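Local coordinates for protein 3-oxosteroid 1-dehydrogenase (Sterolibacterium denitrificans, PDB 7P18) that probably catalyses the FAD-dependent 1,2-dehydrogenation of 3-oxosteroids to 3-oxo-Delta(1)-steroids, with the hydrogen passed to an electron acceptor, at residues Gly43-Val48 against Ser293-His298; Ala147-Ala152 against Leu208-Ala213; Gly272-Gln277 against Ala493-Thr498. All blocks are in the same frame, centred on the assembly; numbering follows the deposited sequence.

Interaction 1: residues Gly43-Val48 against Ser293-His298; sequences GGTSAV and SATPPH. With FAD (flavin-adenine dinucleotide), chain C.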
loop_
_atom_site.group_PDB
_atom_site.type_symbol
_atom_site.label_atom_id
_atom_site.label_comp_id
_atom_site.label_asym_id
_atom_site.label_seq_id
_atom_site.Cartn_x
_atom_site.Cartn_y
_atom_site.Cartn_z
ATOM N N GLY A 43 4.891 -0.693 -13.223
ATOM C CA GLY A 43 4.452 0.026 -12.011
ATOM C C GLY A 43 3.911 -0.878 -10.935
ATOM O O GLY A 43 4.069 -0.512 -9.765
ATOM N N GLY A 44 3.323 -2.032 -11.279
ATOM C CA GLY A 44 2.845 -3.017 -10.282
ATOM C C GLY A 44 1.893 -2.420 -9.259
ATOM O O GLY A 44 1.191 -1.444 -9.589
ATOM N N THR A 45 1.868 -2.960 -8.038
ATOM C CA THR A 45 0.986 -2.443 -6.947
ATOM C C THR A 45 1.353 -0.987 -6.683
ATOM O O THR A 45 0.471 -0.198 -6.327
ATOM C CB THR A 45 1.102 -3.266 -5.663
ATOM O OG1 THR A 45 1.117 -4.672 -5.956
ATOM C CG2 THR A 45 -0.013 -2.929 -4.703
ATOM N N SER A 46 2.633 -0.644 -6.867
ATOM C CA SER A 46 3.137 0.716 -6.580
ATOM C C SER A 46 2.260 1.719 -7.351
ATOM O O SER A 46 1.833 2.748 -6.782
ATOM C CB SER A 46 4.619 0.778 -6.954
ATOM O OG SER A 46 5.394 -0.165 -6.213
ATOM N N ALA A 47 1.976 1.409 -8.611
ATOM C CA ALA A 47 1.244 2.308 -9.533
ATOM C C ALA A 47 -0.191 2.557 -9.055
ATOM O O ALA A 47 -0.714 3.650 -9.347
ATOM C CB ALA A 47 1.288 1.727 -10.920
ATOM N N VAL A 48 -0.818 1.591 -8.373
ATOM C CA VAL A 48 -2.238 1.686 -7.935
ATOM C C VAL A 48 -2.319 2.100 -6.464
ATOM O O VAL A 48 -3.405 2.058 -5.893
ATOM C CB VAL A 48 -3.000 0.375 -8.253
ATOM C CG1 VAL A 48 -2.958 0.082 -9.739
ATOM C CG2 VAL A 48 -2.522 -0.812 -7.451
ATOM N N SER A 293 -7.454 -9.928 -2.015
ATOM C CA SER A 293 -6.349 -8.966 -2.183
ATOM C C SER A 293 -6.835 -7.739 -2.950
ATOM O O SER A 293 -7.713 -7.883 -3.806
ATOM C CB SER A 293 -5.153 -9.614 -2.846
ATOM O OG SER A 293 -4.021 -8.723 -2.833
ATOM N N ALA A 294 -6.200 -6.585 -2.678
ATOM C CA ALA A 294 -6.404 -5.292 -3.358
ATOM C C ALA A 294 -5.347 -5.079 -4.443
ATOM O O ALA A 294 -5.380 -4.062 -5.084
ATOM C CB ALA A 294 -6.352 -4.187 -2.328
ATOM N N THR A 295 -4.449 -6.035 -4.664
ATOM C CA THR A 295 -3.289 -5.876 -5.559
ATOM C C THR A 295 -3.656 -6.214 -6.994
ATOM O O THR A 295 -4.679 -6.880 -7.255
ATOM C CB THR A 295 -2.139 -6.792 -5.139
ATOM O OG1 THR A 295 -2.612 -8.154 -5.178
ATOM C CG2 THR A 295 -1.642 -6.456 -3.743
ATOM N N PRO A 296 -2.791 -5.836 -7.950
ATOM C CA PRO A 296 -2.882 -6.372 -9.302
ATOM C C PRO A 296 -2.626 -7.883 -9.349
ATOM O O PRO A 296 -2.394 -8.536 -8.336
ATOM C CB PRO A 296 -1.830 -5.576 -10.089
ATOM C CG PRO A 296 -1.617 -4.322 -9.260
ATOM C CD PRO A 296 -1.778 -4.785 -7.836
ATOM N N PRO A 297 -2.718 -8.511 -10.545
ATOM C CA PRO A 297 -2.771 -9.973 -10.619
ATOM C C PRO A 297 -1.473 -10.776 -10.382
ATOM O O PRO A 297 -1.574 -11.958 -10.166
ATOM C CB PRO A 297 -3.251 -10.202 -12.070
ATOM C CG PRO A 297 -3.880 -8.906 -12.486
ATOM C CD PRO A 297 -3.029 -7.846 -11.825
ATOM N N HIS A 298 -0.307 -10.186 -10.674
ATOM C CA HIS A 298 0.928 -11.002 -10.888
ATOM C C HIS A 298 1.814 -11.411 -9.699
ATOM O O HIS A 298 2.519 -12.427 -9.862
ATOM C CB HIS A 298 1.786 -10.358 -11.988
ATOM C CG HIS A 298 0.989 -9.805 -13.123
ATOM N ND1 HIS A 298 0.397 -10.615 -14.072
ATOM C CD2 HIS A 298 0.685 -8.534 -13.465
ATOM C CE1 HIS A 298 -0.239 -9.867 -14.951
ATOM N NE2 HIS A 298 -0.077 -8.586 -14.600
HETATM P PA FAD C . 4.985 -4.040 -6.886
HETATM O O1A FAD C . 4.767 -2.572 -6.809
HETATM O O2A FAD C . 3.700 -4.819 -6.980
HETATM O O5B FAD C . 5.906 -4.314 -8.145
HETATM C C5B FAD C . 6.299 -5.680 -8.439
HETATM C C4B FAD C . 6.361 -5.836 -9.928
HETATM O O4B FAD C . 7.072 -7.064 -10.241
HETATM C C3B FAD C . 5.000 -5.930 -10.649
HETATM O O3B FAD C . 4.934 -5.023 -11.745
HETATM C C2B FAD C . 4.930 -7.394 -11.090
HETATM O O2B FAD C . 4.072 -7.599 -12.204
HETATM C C1B FAD C . 6.409 -7.730 -11.283
HETATM N N9A FAD C . 6.725 -9.159 -11.240
HETATM C C8A FAD C . 6.140 -10.148 -10.502
HETATM N N7A FAD C . 6.618 -11.355 -10.793
HETATM C C5A FAD C . 7.603 -11.119 -11.744
HETATM C C6A FAD C . 8.482 -11.975 -12.443
HETATM N N6A FAD C . 8.475 -13.309 -12.341
HETATM N N1A FAD C . 9.335 -11.403 -13.320
HETATM C C2A FAD C . 9.312 -10.074 -13.457
HETATM N N3A FAD C . 8.485 -9.176 -12.913
HETATM C C4A FAD C . 7.664 -9.776 -12.032
HETATM N N1 FAD C . 2.149 1.365 0.504
HETATM C C2 FAD C . 2.757 2.497 0.926
HETATM O O2 FAD C . 3.836 2.448 1.545
HETATM N N3 FAD C . 2.246 3.705 0.671
HETATM C C4 FAD C . 0.953 3.878 0.220
HETATM O O4 FAD C . 0.590 5.007 -0.093
HETATM C C4X FAD C . 0.250 2.721 -0.210
HETATM N N5 FAD C . -0.978 2.845 -0.686
HETATM C C5X FAD C . -1.593 1.711 -1.163
HETATM C C6 FAD C . -2.868 1.828 -1.766
HETATM C C7 FAD C . -3.479 0.747 -2.386
HETATM C C7M FAD C . -4.831 0.901 -3.053
HETATM C C8 FAD C . -2.788 -0.475 -2.463
HETATM C C8M FAD C . -3.418 -1.668 -3.159
HETATM C C9 FAD C . -1.582 -0.624 -1.806
HETATM C C9A FAD C . -0.931 0.464 -1.192
HETATM N N10 FAD C . 0.304 0.347 -0.536
HETATM C C10 FAD C . 0.952 1.476 -0.049
HETATM C "C1'" FAD C . 1.063 -0.908 -0.583
HETATM C "C2'" FAD C . 2.085 -0.852 -1.739
HETATM O "O2'" FAD C . 1.483 -0.526 -2.991
HETATM C "C3'" FAD C . 2.888 -2.156 -1.890
HETATM O "O3'" FAD C . 3.227 -2.719 -0.620
HETATM C "C4'" FAD C . 4.117 -1.934 -2.747
HETATM O "O4'" FAD C . 3.695 -1.351 -3.971
HETATM C "C5'" FAD C . 4.917 -3.190 -3.017
HETATM O "O5'" FAD C . 5.970 -2.805 -3.922
HETATM P P FAD C . 6.861 -3.915 -4.628
HETATM O O1P FAD C . 7.766 -3.118 -5.466
HETATM O O2P FAD C . 7.346 -4.935 -3.699
HETATM O O3P FAD C . 5.798 -4.654 -5.630
#

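Interaction 2: residues Ala147-Ala152 against Leu208-Ala213; sequences ANLRMA and LGNAMA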
loop_
_atom_site.group_PDB
_atom_site.type_symbol
_atom_site.label_atom_id
_atom_site.label_comp_id
_atom_site.label_asym_id
_atom_site.label_seq_id
_atom_site.Cartn_x
_atom_site.Cartn_y
_atom_site.Cartn_z
ATOM N N ALA A 147 0.913 4.586 -22.612
ATOM C CA ALA A 147 0.025 3.454 -22.973
ATOM C C ALA A 147 0.310 2.241 -22.081
ATOM O O ALA A 147 -0.597 1.426 -21.904
ATOM C CB ALA A 147 0.192 3.104 -24.444
ATOM N N ASN A 148 1.526 2.133 -21.529
ATOM C CA ASN A 148 1.992 0.940 -20.771
ATOM C C ASN A 148 2.013 1.166 -19.250
ATOM O O ASN A 148 2.409 0.220 -18.530
ATOM C CB ASN A 148 3.357 0.511 -21.304
ATOM C CG ASN A 148 3.293 0.110 -22.765
ATOM O OD1 ASN A 148 2.364 -0.596 -23.174
ATOM N ND2 ASN A 148 4.299 0.530 -23.524
ATOM N N LEU A 149 1.557 2.323 -18.762
ATOM C CA LEU A 149 1.402 2.587 -17.303
ATOM C C LEU A 149 0.246 1.742 -16.759
ATOM O O LEU A 149 -0.879 1.773 -17.355
ATOM C CB LEU A 149 1.156 4.081 -17.077
ATOM C CG LEU A 149 0.795 4.529 -15.654
ATOM C CD1 LEU A 149 1.915 4.247 -14.662
ATOM C CD2 LEU A 149 0.469 6.010 -15.637
ATOM N N ARG A 150 0.481 1.019 -15.665
ATOM C CA ARG A 150 -0.623 0.385 -14.893
ATOM C C ARG A 150 -1.492 1.502 -14.329
ATOM O O ARG A 150 -0.942 2.351 -13.589
ATOM C CB ARG A 150 -0.116 -0.543 -13.784
ATOM C CG ARG A 150 -1.240 -1.288 -13.073
ATOM C CD ARG A 150 -0.735 -2.468 -12.262
ATOM N NE ARG A 150 -0.063 -3.447 -13.113
ATOM C CZ ARG A 150 -0.708 -4.378 -13.834
ATOM N NH1 ARG A 150 -2.034 -4.425 -13.808
ATOM N NH2 ARG A 150 -0.041 -5.218 -14.607
ATOM N N MET A 151 -2.778 1.578 -14.693
ATOM C CA MET A 151 -3.571 2.805 -14.433
ATOM C C MET A 151 -4.192 2.747 -13.044
ATOM O O MET A 151 -4.545 1.650 -12.550
ATOM C CB MET A 151 -4.646 3.031 -15.499
ATOM C CG MET A 151 -4.061 3.247 -16.876
ATOM S SD MET A 151 -3.009 4.702 -17.097
ATOM C CE MET A 151 -4.109 5.993 -16.551
ATOM N N ALA A 152 -4.309 3.912 -12.431
ATOM C CA ALA A 152 -4.927 4.125 -11.110
ATOM C C ALA A 152 -6.332 3.514 -11.115
ATOM O O ALA A 152 -7.062 3.647 -12.123
ATOM C CB ALA A 152 -4.954 5.600 -10.769
ATOM N N LEU A 208 -0.805 10.371 -6.646
ATOM C CA LEU A 208 -0.627 9.222 -5.732
ATOM C C LEU A 208 0.367 8.254 -6.363
ATOM O O LEU A 208 1.355 8.734 -6.922
ATOM C CB LEU A 208 -1.992 8.588 -5.477
ATOM C CG LEU A 208 -3.061 9.554 -4.981
ATOM C CD1 LEU A 208 -4.383 8.811 -4.790
ATOM C CD2 LEU A 208 -2.659 10.257 -3.693
ATOM N N GLY A 209 0.135 6.943 -6.265
ATOM C CA GLY A 209 1.080 5.939 -6.789
ATOM C C GLY A 209 1.214 6.045 -8.282
ATOM O O GLY A 209 2.226 5.625 -8.838
ATOM N N ASN A 210 0.198 6.560 -8.974
ATOM C CA ASN A 210 0.277 6.707 -10.450
ATOM C C ASN A 210 1.270 7.824 -10.790
ATOM O O ASN A 210 2.018 7.690 -11.783
ATOM C CB ASN A 210 -1.125 6.935 -11.028
ATOM C CG ASN A 210 -1.485 5.952 -12.126
ATOM O OD1 ASN A 210 -2.098 6.352 -13.094
ATOM N ND2 ASN A 210 -1.126 4.687 -11.989
ATOM N N ALA A 211 1.327 8.901 -10.005
ATOM C CA ALA A 211 2.365 9.951 -10.196
ATOM C C ALA A 211 3.744 9.347 -9.954
ATOM O O ALA A 211 4.670 9.586 -10.699
ATOM C CB ALA A 211 2.127 11.134 -9.300
ATOM N N MET A 212 3.857 8.545 -8.906
ATOM C CA MET A 212 5.128 7.902 -8.522
ATOM C C MET A 212 5.626 7.009 -9.672
ATOM O O MET A 212 6.781 7.166 -10.091
ATOM C CB MET A 212 4.916 7.095 -7.237
ATOM C CG MET A 212 6.141 6.363 -6.760
ATOM S SD MET A 212 5.776 5.472 -5.244
ATOM C CE MET A 212 4.695 4.206 -5.874
ATOM N N ALA A 213 4.784 6.098 -10.169
ATOM C CA ALA A 213 5.152 5.139 -11.226
ATOM C C ALA A 213 5.414 5.863 -12.549
ATOM O O ALA A 213 6.416 5.539 -13.222
ATOM C CB ALA A 213 4.094 4.067 -11.352
#

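Interaction 3: residues Gly272-Gln277 against Ala493-Thr498; sequences GFERNQ and AGDIGT. With FAD (flavin-adenine dinucleotide), chain C.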
loop_
_atom_site.group_PDB
_atom_site.type_symbol
_atom_site.label_atom_id
_atom_site.label_comp_id
_atom_site.label_asym_id
_atom_site.label_seq_id
_atom_site.Cartn_x
_atom_site.Cartn_y
_atom_site.Cartn_z
ATOM N N GLY A 272 5.458 -9.552 -3.745
ATOM C CA GLY A 272 5.242 -10.658 -2.825
ATOM C C GLY A 272 4.610 -11.877 -3.492
ATOM O O GLY A 272 4.865 -12.133 -4.686
ATOM N N PHE A 273 3.785 -12.577 -2.733
ATOM C CA PHE A 273 3.154 -13.848 -3.202
ATOM C C PHE A 273 1.648 -13.820 -2.919
ATOM O O PHE A 273 1.043 -14.906 -2.926
ATOM C CB PHE A 273 3.874 -15.035 -2.544
ATOM C CG PHE A 273 3.786 -15.162 -1.051
ATOM C CD1 PHE A 273 2.754 -15.842 -0.443
ATOM C CD2 PHE A 273 4.790 -14.666 -0.237
ATOM C CE1 PHE A 273 2.715 -16.014 0.919
ATOM C CE2 PHE A 273 4.737 -14.836 1.131
ATOM C CZ PHE A 273 3.700 -15.492 1.713
ATOM N N GLU A 274 1.044 -12.635 -2.742
ATOM C CA GLU A 274 -0.392 -12.488 -2.352
ATOM C C GLU A 274 -1.310 -13.154 -3.399
ATOM O O GLU A 274 -2.403 -13.564 -2.999
ATOM C CB GLU A 274 -0.825 -11.033 -2.112
ATOM C CG GLU A 274 -0.632 -10.092 -3.284
ATOM C CD GLU A 274 0.748 -9.479 -3.509
ATOM O OE1 GLU A 274 1.692 -9.869 -2.760
ATOM O OE2 GLU A 274 0.876 -8.648 -4.434
ATOM N N ARG A 275 -0.897 -13.214 -4.670
ATOM C CA ARG A 275 -1.715 -13.797 -5.770
ATOM C C ARG A 275 -1.442 -15.294 -5.981
ATOM O O ARG A 275 -2.058 -15.872 -6.898
ATOM C CB ARG A 275 -1.512 -12.989 -7.039
ATOM C CG ARG A 275 -2.159 -11.616 -6.998
ATOM C CD ARG A 275 -3.673 -11.643 -7.116
ATOM N NE ARG A 275 -4.348 -10.375 -6.773
ATOM C CZ ARG A 275 -5.658 -10.252 -6.544
ATOM N NH1 ARG A 275 -6.444 -11.316 -6.640
ATOM N NH2 ARG A 275 -6.181 -9.086 -6.189
ATOM N N ASN A 276 -0.662 -15.940 -5.113
ATOM C CA ASN A 276 -0.349 -17.391 -5.224
ATOM C C ASN A 276 -1.052 -18.110 -4.084
ATOM O O ASN A 276 -0.581 -18.081 -2.924
ATOM C CB ASN A 276 1.171 -17.619 -5.297
ATOM C CG ASN A 276 1.550 -19.081 -5.447
ATOM O OD1 ASN A 276 0.850 -19.947 -4.945
ATOM N ND2 ASN A 276 2.705 -19.355 -6.031
ATOM N N GLN A 277 -2.213 -18.731 -4.379
ATOM C CA GLN A 277 -3.055 -19.345 -3.324
ATOM C C GLN A 277 -2.275 -20.473 -2.642
ATOM O O GLN A 277 -2.430 -20.673 -1.424
ATOM C CB GLN A 277 -4.393 -19.826 -3.922
ATOM C CG GLN A 277 -5.288 -20.468 -2.895
ATOM C CD GLN A 277 -5.883 -19.437 -1.988
ATOM O OE1 GLN A 277 -6.093 -18.305 -2.402
ATOM N NE2 GLN A 277 -6.222 -19.862 -0.795
ATOM N N ALA A 493 -10.714 -10.181 4.983
ATOM C CA ALA A 493 -9.305 -9.992 5.447
ATOM C C ALA A 493 -8.429 -9.862 4.216
ATOM O O ALA A 493 -7.802 -10.880 3.828
ATOM C CB ALA A 493 -8.877 -11.161 6.319
ATOM N N GLY A 494 -8.472 -8.696 3.570
ATOM C CA GLY A 494 -7.693 -8.364 2.378
ATOM C C GLY A 494 -6.238 -8.025 2.699
ATOM O O GLY A 494 -5.821 -8.153 3.851
ATOM N N ASP A 495 -5.508 -7.637 1.672
ATOM C CA ASP A 495 -4.083 -7.285 1.751
ATOM C C ASP A 495 -3.749 -6.347 0.599
ATOM O O ASP A 495 -4.468 -6.296 -0.399
ATOM C CB ASP A 495 -3.206 -8.549 1.723
ATOM C CG ASP A 495 -3.260 -9.250 0.381
ATOM O OD1 ASP A 495 -2.718 -8.693 -0.599
ATOM O OD2 ASP A 495 -3.989 -10.276 0.320
ATOM N N ILE A 496 -2.652 -5.632 0.759
ATOM C CA ILE A 496 -1.977 -4.835 -0.272
ATOM C C ILE A 496 -0.628 -5.476 -0.604
ATOM O O ILE A 496 0.232 -4.787 -1.169
ATOM C CB ILE A 496 -1.889 -3.365 0.212
ATOM C CG1 ILE A 496 -1.047 -3.185 1.480
ATOM C CG2 ILE A 496 -3.306 -2.845 0.420
ATOM C CD1 ILE A 496 -0.992 -1.735 1.997
ATOM N N GLY A 497 -0.499 -6.775 -0.386
ATOM C CA GLY A 497 0.761 -7.518 -0.607
ATOM C C GLY A 497 1.101 -8.357 0.605
ATOM O O GLY A 497 0.583 -8.081 1.678
ATOM N N THR A 498 1.988 -9.350 0.441
ATOM C CA THR A 498 2.598 -10.072 1.558
ATOM C C THR A 498 3.736 -9.220 2.160
ATOM O O THR A 498 4.292 -8.339 1.470
ATOM C CB THR A 498 3.003 -11.474 1.082
ATOM O OG1 THR A 498 3.702 -11.261 -0.145
ATOM C CG2 THR A 498 1.766 -12.322 0.871
HETATM P PA FAD C . 4.985 -4.040 -6.886
HETATM O O1A FAD C . 4.767 -2.572 -6.809
HETATM O O2A FAD C . 3.700 -4.819 -6.980
HETATM O O5B FAD C . 5.906 -4.314 -8.145
HETATM C C5B FAD C . 6.299 -5.680 -8.439
HETATM C C4B FAD C . 6.361 -5.836 -9.928
HETATM O O4B FAD C . 7.072 -7.064 -10.241
HETATM C C3B FAD C . 5.000 -5.930 -10.649
HETATM O O3B FAD C . 4.934 -5.023 -11.745
HETATM C C2B FAD C . 4.930 -7.394 -11.090
HETATM O O2B FAD C . 4.072 -7.599 -12.204
HETATM C C1B FAD C . 6.409 -7.730 -11.283
HETATM N N9A FAD C . 6.725 -9.159 -11.240
HETATM C C8A FAD C . 6.140 -10.148 -10.502
HETATM N N7A FAD C . 6.618 -11.355 -10.793
HETATM C C5A FAD C . 7.603 -11.119 -11.744
HETATM C C6A FAD C . 8.482 -11.975 -12.443
HETATM N N6A FAD C . 8.475 -13.309 -12.341
HETATM N N1A FAD C . 9.335 -11.403 -13.320
HETATM C C2A FAD C . 9.312 -10.074 -13.457
HETATM N N3A FAD C . 8.485 -9.176 -12.913
HETATM C C4A FAD C . 7.664 -9.776 -12.032
HETATM N N1 FAD C . 2.149 1.365 0.504
HETATM C C2 FAD C . 2.757 2.497 0.926
HETATM O O2 FAD C . 3.836 2.448 1.545
HETATM N N3 FAD C . 2.246 3.705 0.671
HETATM C C4 FAD C . 0.953 3.878 0.220
HETATM O O4 FAD C . 0.590 5.007 -0.093
HETATM C C4X FAD C . 0.250 2.721 -0.210
HETATM N N5 FAD C . -0.978 2.845 -0.686
HETATM C C5X FAD C . -1.593 1.711 -1.163
HETATM C C6 FAD C . -2.868 1.828 -1.766
HETATM C C7 FAD C . -3.479 0.747 -2.386
HETATM C C7M FAD C . -4.831 0.901 -3.053
HETATM C C8 FAD C . -2.788 -0.475 -2.463
HETATM C C8M FAD C . -3.418 -1.668 -3.159
HETATM C C9 FAD C . -1.582 -0.624 -1.806
HETATM C C9A FAD C . -0.931 0.464 -1.192
HETATM N N10 FAD C . 0.304 0.347 -0.536
HETATM C C10 FAD C . 0.952 1.476 -0.049
HETATM C "C1'" FAD C . 1.063 -0.908 -0.583
HETATM C "C2'" FAD C . 2.085 -0.852 -1.739
HETATM O "O2'" FAD C . 1.483 -0.526 -2.991
HETATM C "C3'" FAD C . 2.888 -2.156 -1.890
HETATM O "O3'" FAD C . 3.227 -2.719 -0.620
HETATM C "C4'" FAD C . 4.117 -1.934 -2.747
HETATM O "O4'" FAD C . 3.695 -1.351 -3.971
HETATM C "C5'" FAD C . 4.917 -3.190 -3.017
HETATM O "O5'" FAD C . 5.970 -2.805 -3.922
HETATM P P FAD C . 6.861 -3.915 -4.628
HETATM O O1P FAD C . 7.766 -3.118 -5.466
HETATM O O2P FAD C . 7.346 -4.935 -3.699
HETATM O O3P FAD C . 5.798 -4.654 -5.630
#

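Interaction 1: residues Gly43-Val48 against Ser293-His298
Pro296 lays its ring against the short helical turn of 44-47, and Thr45 receives most of it. The two segments meet by van der Waals packing, without a hydrogen bond between them: ring atom CD of Pro296 lies 3.5 Å from the hydroxyl Thr45 OG1, and ring atom CG meets the backbone around Gly44 and Thr45. Val48 CG2 adds an apolar contact, reaching Pro296 CG at 4.1 Å. Thr295 brings its methyl CG2, which faces both branches of Thr45. The two segments bury 170 Å² in all, and four of the five touching residues are buried.

The backbone N and hydroxyl of Thr45 and of Ser46 turn instead to the FAD pyrophosphate. Thr45 grips one phosphate oxygen twice, with its N 2.8 Å from FAD O2A (N-H...O angle 160°) and OG1 donating to the same atom; with OG1 anti to the carbonyl carbon (chi1 -43°), the hydroxyl stands beside its own backbone N and the two donors converge. Ser46 repeats the pattern on the other oxygen, its OG 2.6 Å from FAD O1A, and also accepts from the ribityl hydroxyl O4'.

Within 293-298, Ser293 OG accepts from Thr295 N at 3.3 Å, an ST turn.

Backbone N and hydroxyl pairs on a glycine-led helical turn, gripping the pyrophosphate, form part of the FAD-binding site, of the kind found in Rossmann-type flavoproteins.

Interaction 2: residues Ala147-Ala152 against Leu208-Ala213
The first turn of helix 208-222 meets the loop 147-152 beside the FAD-binding turn 44-47, and one buried amide, that of Asn210, carries the contact. Its ND2 donates to Arg150 O at 2.8 Å, with an N-H...O angle of 148°; the donor lies in the carbonyl plane, and the acceptor is only 9° out of the Asn210 amide plane. A second, weak bond returns from the loop, Ala152 N to Asn210 OD1 at 3.4 Å. The amide thus bridges the backbone on both sides of Met151. ND2 also donates to Ala47 O, and OD1 accepts from Arg206, which supports the orientation of the amide and gives both of its polar atoms partners beyond the loop.

Apolar groups also pack against this amide. Leu149 crosses it obliquely, CD2 lying 3.6 Å from Asn210 OD1, while its other branch, CD1, reaches Ala213 CB at 4.0 Å, one helical turn further on. With CG anti to the backbone N (chi1 172°), the Leu149 side chain extends toward the helix. Ala152 CB packs on Asn210 CG at 3.7 Å. A leucine in place of Asn210 would probably leave Arg150 O and Ala47 O without this shared donor and take away the polar tie between loop and helix.

Arg150 itself leads away from the helix to Ser39. On the neighbouring elements, Ala213 touches Ala47 of helix 44-47, Ala211 packs on strand 131-138, and Met151 and Ala152 rest on Arg206 of strand 205-206.

Interaction 3: residues Gly272-Gln277 against Ala493-Thr498
Thr498, Glu274 and Phe273 account for most of the 249 Å² buried here. Thr498 meets Phe273 in two ways. Its OG1 accepts from Phe273 N at 2.9 Å, with an N-H...O angle of 161°, while its methyl CG2 sits over the centre of the ring, 3.6 Å from the centroid and 4° off the normal, a CH-pi contact. With OG1 between the backbone N and the carbonyl carbon, the methyl branch stands anti to that carbon, and the hydroxyl and methyl can serve backbone and ring together.

Glu274, its chain bent at chi2, brings OE1 to Thr498 N at 3.3 Å; the N-H approaches from above the carboxylate plane, 47° out of it. The same oxygen lies 3.3 Å from Gly497 CA. OE2 is held by Asn299, an FAD-binding residue. Glu274 CB also packs on Asp495 OD1, which accepts from Gly497 N in an Asx turn at 2.9 Å and is hydrogen-bonded to Ser293 OG as well; OD2 forms a salt bridge to Arg280. The backbone of Gly272 passes so close to Thr498 OG1 that a beta carbon there would clash.

The loop 272-277 runs from strand 265-268 of the parallel sheet into helix 277-283, and Phe273 touches Ile304 of helix 302-309. On the other segment, strand 486-502 turns a corner at Ile496 and Gly497; Ile496 packs on strand 320-326 and presses CD1 against FAD C1'.

Interactions 1 and 2 lie with their centres about 10 Å apart, as do interactions 1 and 3, whereas the centres of 2 and 3 are about 20 Å apart and the two do not touch; interaction 1 is therefore the middle member. It meets interaction 2 through helix 44-47 and helix 208-222 and through Arg150 against Gly44 and His298, and interaction 3 through the loop 293-298, where Thr295 reaches Arg275. Along the chain, both segments of interaction 2 fall between those of interaction 1, while the segments of 1 and 3 alternate. All six segments lie within the FAD-binding domain, and interactions 1 and 3 both touch the cofactor, so distant parts of the sequence converge around the FAD.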